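Local coordinates for oxidoreductase (Thermotoga maritima, PDB 1ZH8), which probably catalyses NADP-dependent oxidoreduction at an alcohol group of a substrate not yet identified, as a member of the GFO/IDH/MocA family, at residues A[85-90]-A[293-298]. Sequence-based numbering, arbitrary orientation.
Sequences AVDLTL and KEFEDF. With NAP (NADP nicotinamide-adenine-dinucleotide phosphate), chain D.
A small, buried strand-to-helix contact joins the Rossmann sheet to helix 290-303: Ala85 and Asp87 meet the ring edges of Phe298 and Phe295. Strand 85-88 lies inside the parallel Rossmann sheet, between strands 19-24 and 108-112. The helix comes from far along the chain, after the strands of the C-terminal domain, and lies against one face of the nucleotide-binding sheet. The CA atoms of Asp87 and Phe295 are 10.1 Å apart, and the side chains span the gap. Phe298 meets the CB of Ala85 with the rim of its ring, CZ to CB 3.9 Å. With CG anti to the backbone N (chi1 171°), the ring continues the direction of CB toward the strand. Two residues further along the strand, Asp87 points to the same side as Ala85. Its OD2 sits 3.5 Å from Phe295 CZ, at the ring edge and near the ring plane. The carboxylate and ring planes are 85° apart. This buried oxygen is hydrogen-bonded to His34 ND1, on helix 28-39. Phe295 in turn packs edge-to-face with the His34 ring, so aspartate, histidine and phenylalanine form one cluster between the sheet, helix 28-39 and helix 290-303. Beyond the strand's C-terminal end, the chain reaches the cofactor. Leu90 brings CD2 to 3.4 Å from N3A of the NADP adenine. The backbone O of Leu90 accepts a hydrogen bond from the ribose hydroxyl O3D of NADP, at 2.8 Å.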
loop_
_atom_site.group_PDB
_atom_site.type_symbol
_atom_site.label_atom_id
_atom_site.label_comp_id
_atom_site.label_asym_id
_atom_site.label_seq_id
_atom_site.Cartn_x
_atom_site.Cartn_y
_atom_site.Cartn_z
ATOM N N ALA A 85 -37.067 -2.374 22.620
ATOM C CA ALA A 85 -35.671 -2.158 22.295
ATOM C C ALA A 85 -35.391 -0.677 22.146
ATOM O O ALA A 85 -36.309 0.143 22.000
ATOM C CB ALA A 85 -35.286 -2.908 20.996
ATOM N N VAL A 86 -34.114 -0.342 22.186
ATOM C CA VAL A 86 -33.690 1.022 22.005
ATOM C C VAL A 86 -32.615 1.088 20.917
ATOM O O VAL A 86 -31.868 0.125 20.677
ATOM C CB VAL A 86 -33.219 1.670 23.342
ATOM C CG1 VAL A 86 -34.388 1.752 24.364
ATOM C CG2 VAL A 86 -32.029 0.916 23.957
ATOM N N ASP A 87 -32.590 2.214 20.222
ATOM C CA ASP A 87 -31.612 2.462 19.187
ATOM C C ASP A 87 -30.687 3.583 19.650
ATOM O O ASP A 87 -31.131 4.712 19.861
ATOM C CB ASP A 87 -32.351 2.837 17.902
ATOM C CG ASP A 87 -31.419 3.134 16.740
ATOM O OD1 ASP A 87 -30.245 2.678 16.778
ATOM O OD2 ASP A 87 -31.874 3.822 15.783
ATOM N N LEU A 88 -29.407 3.273 19.818
ATOM C CA LEU A 88 -28.473 4.262 20.325
ATOM C C LEU A 88 -27.661 4.852 19.194
ATOM O O LEU A 88 -26.903 4.135 18.516
ATOM C CB LEU A 88 -27.557 3.671 21.399
ATOM C CG LEU A 88 -28.183 2.728 22.431
ATOM C CD1 LEU A 88 -27.127 2.064 23.356
ATOM C CD2 LEU A 88 -29.251 3.442 23.237
ATOM N N THR A 89 -27.839 6.153 18.970
ATOM C CA THR A 89 -27.041 6.891 17.988
ATOM C C THR A 89 -26.339 8.025 18.715
ATOM O O THR A 89 -26.684 9.202 18.561
ATOM C CB THR A 89 -27.924 7.438 16.846
ATOM O OG1 THR A 89 -29.163 7.917 17.394
ATOM C CG2 THR A 89 -28.235 6.318 15.845
ATOM N N LEU A 90 -25.345 7.654 19.513
ATOM C CA LEU A 90 -24.749 8.540 20.500
ATOM C C LEU A 90 -23.270 8.719 20.252
ATOM O O LEU A 90 -22.676 7.978 19.439
ATOM C CB LEU A 90 -24.912 7.920 21.879
ATOM C CG LEU A 90 -26.364 7.745 22.291
ATOM C CD1 LEU A 90 -26.455 6.752 23.414
ATOM C CD2 LEU A 90 -26.925 9.066 22.698
ATOM N N LYS A 293 -31.396 -2.681 5.724
ATOM C CA LYS A 293 -31.050 -4.082 5.743
ATOM C C LYS A 293 -30.624 -4.544 7.138
ATOM O O LYS A 293 -30.985 -5.645 7.571
ATOM C CB LYS A 293 -29.990 -4.381 4.690
ATOM C CG LYS A 293 -30.593 -4.731 3.353
ATOM C CD LYS A 293 -29.528 -5.292 2.437
ATOM C CE LYS A 293 -29.409 -6.815 2.548
ATOM N NZ LYS A 293 -28.179 -7.332 1.848
ATOM N N GLU A 294 -29.890 -3.696 7.851
ATOM C CA GLU A 294 -29.476 -4.059 9.187
ATOM C C GLU A 294 -30.652 -4.058 10.180
ATOM O O GLU A 294 -30.666 -4.864 11.116
ATOM C CB GLU A 294 -28.267 -3.232 9.679
ATOM C CG GLU A 294 -28.539 -1.775 9.967
ATOM C CD GLU A 294 -27.293 -0.999 10.349
ATOM O OE1 GLU A 294 -26.235 -1.622 10.600
ATOM O OE2 GLU A 294 -27.373 0.249 10.401
ATOM N N PHE A 295 -31.638 -3.186 9.975
ATOM C CA PHE A 295 -32.804 -3.159 10.871
ATOM C C PHE A 295 -33.685 -4.395 10.663
ATOM O O PHE A 295 -34.224 -4.962 11.616
ATOM C CB PHE A 295 -33.610 -1.865 10.731
ATOM C CG PHE A 295 -33.120 -0.743 11.620
ATOM C CD1 PHE A 295 -33.377 -0.753 12.984
ATOM C CD2 PHE A 295 -32.414 0.336 11.082
ATOM C CE1 PHE A 295 -32.916 0.282 13.818
ATOM C CE2 PHE A 295 -31.954 1.376 11.893
ATOM C CZ PHE A 295 -32.210 1.347 13.275
ATOM N N GLU A 296 -33.789 -4.822 9.414
ATOM C CA GLU A 296 -34.461 -6.053 9.085
ATOM C C GLU A 296 -33.783 -7.208 9.819
ATOM O O GLU A 296 -34.462 -8.049 10.411
ATOM C CB GLU A 296 -34.443 -6.284 7.563
ATOM C CG GLU A 296 -35.359 -5.344 6.773
ATOM C CD GLU A 296 -35.287 -5.509 5.231
ATOM O OE1 GLU A 296 -34.573 -6.406 4.723
ATOM O OE2 GLU A 296 -35.964 -4.724 4.522
ATOM N N ASP A 297 -32.452 -7.223 9.795
ATOM C CA ASP A 297 -31.685 -8.331 10.354
ATOM C C ASP A 297 -31.864 -8.385 11.878
ATOM O O ASP A 297 -32.097 -9.455 12.461
ATOM C CB ASP A 297 -30.207 -8.210 9.943
ATOM C CG ASP A 297 -29.358 -9.379 10.419
ATOM O OD1 ASP A 297 -29.626 -10.533 10.044
ATOM O OD2 ASP A 297 -28.392 -9.138 11.153
ATOM N N PHE A 298 -31.796 -7.210 12.499
ATOM C CA PHE A 298 -32.048 -7.037 13.930
ATOM C C PHE A 298 -33.463 -7.496 14.312
ATOM O O PHE A 298 -33.661 -8.117 15.365
ATOM C CB PHE A 298 -31.841 -5.567 14.270
ATOM C CG PHE A 298 -32.258 -5.171 15.650
ATOM C CD1 PHE A 298 -31.551 -5.609 16.763
ATOM C CD2 PHE A 298 -33.328 -4.298 15.834
ATOM C CE1 PHE A 298 -31.917 -5.190 18.063
ATOM C CE2 PHE A 298 -33.699 -3.871 17.107
ATOM C CZ PHE A 298 -32.987 -4.318 18.223
HETATM P PA NAP D . -24.273 13.513 16.443
HETATM O O1A NAP D . -24.938 14.276 15.355
HETATM O O2A NAP D . -23.452 14.350 17.333
HETATM O O5B NAP D . -25.397 12.679 17.227
HETATM C C5B NAP D . -25.246 12.397 18.599
HETATM C C4B NAP D . -26.572 12.675 19.280
HETATM O O4B NAP D . -26.547 12.196 20.618
HETATM C C3B NAP D . -26.868 14.168 19.363
HETATM O O3B NAP D . -28.251 14.278 19.198
HETATM C C2B NAP D . -26.463 14.476 20.795
HETATM O O2B NAP D . -26.860 15.653 21.491
HETATM C C1B NAP D . -26.980 13.233 21.485
HETATM N N9A NAP D . -26.396 13.089 22.816
HETATM C C8A NAP D . -25.145 13.476 23.242
HETATM N N7A NAP D . -25.020 13.134 24.543
HETATM C C5A NAP D . -26.176 12.543 24.946
HETATM C C6A NAP D . -26.601 12.011 26.157
HETATM N N6A NAP D . -25.816 12.041 27.221
HETATM N N1A NAP D . -27.846 11.448 26.260
HETATM C C2A NAP D . -28.678 11.431 25.167
HETATM N N3A NAP D . -28.270 11.962 23.971
HETATM C C4A NAP D . -27.041 12.505 23.865
HETATM O O3 NAP D . -23.323 12.408 15.788
HETATM P PN NAP D . -23.821 11.290 14.746
HETATM O O1N NAP D . -25.309 11.163 14.636
HETATM O O2N NAP D . -22.953 11.568 13.610
HETATM O O5D NAP D . -23.311 9.901 15.385
HETATM C C5D NAP D . -24.000 9.190 16.398
HETATM C C4D NAP D . -23.631 7.711 16.298
HETATM O O4D NAP D . -23.943 7.250 14.989
HETATM C C3D NAP D . -22.126 7.502 16.491
HETATM O O3D NAP D . -21.876 6.355 17.269
HETATM C C2D NAP D . -21.581 7.290 15.100
HETATM O O2D NAP D . -20.442 6.455 15.080
HETATM C C1D NAP D . -22.782 6.684 14.390
HETATM N N1N NAP D . -22.731 6.955 12.956
HETATM C C2N NAP D . -22.724 5.891 12.101
HETATM C C3N NAP D . -22.664 6.088 10.718
HETATM C C7N NAP D . -22.882 4.933 9.771
HETATM O O7N NAP D . -22.771 5.219 8.397
HETATM N N7N NAP D . -23.176 3.696 10.217
HETATM C C4N NAP D . -22.620 7.395 10.216
HETATM C C5N NAP D . -22.642 8.483 11.099
HETATM C C6N NAP D . -22.697 8.249 12.476
HETATM P P2B NAP D . -28.023 16.735 21.233
HETATM O O1X NAP D . -29.342 16.284 21.824
HETATM O O2X NAP D . -28.230 16.975 19.755
HETATM O O3X NAP D . -27.523 17.982 21.929
#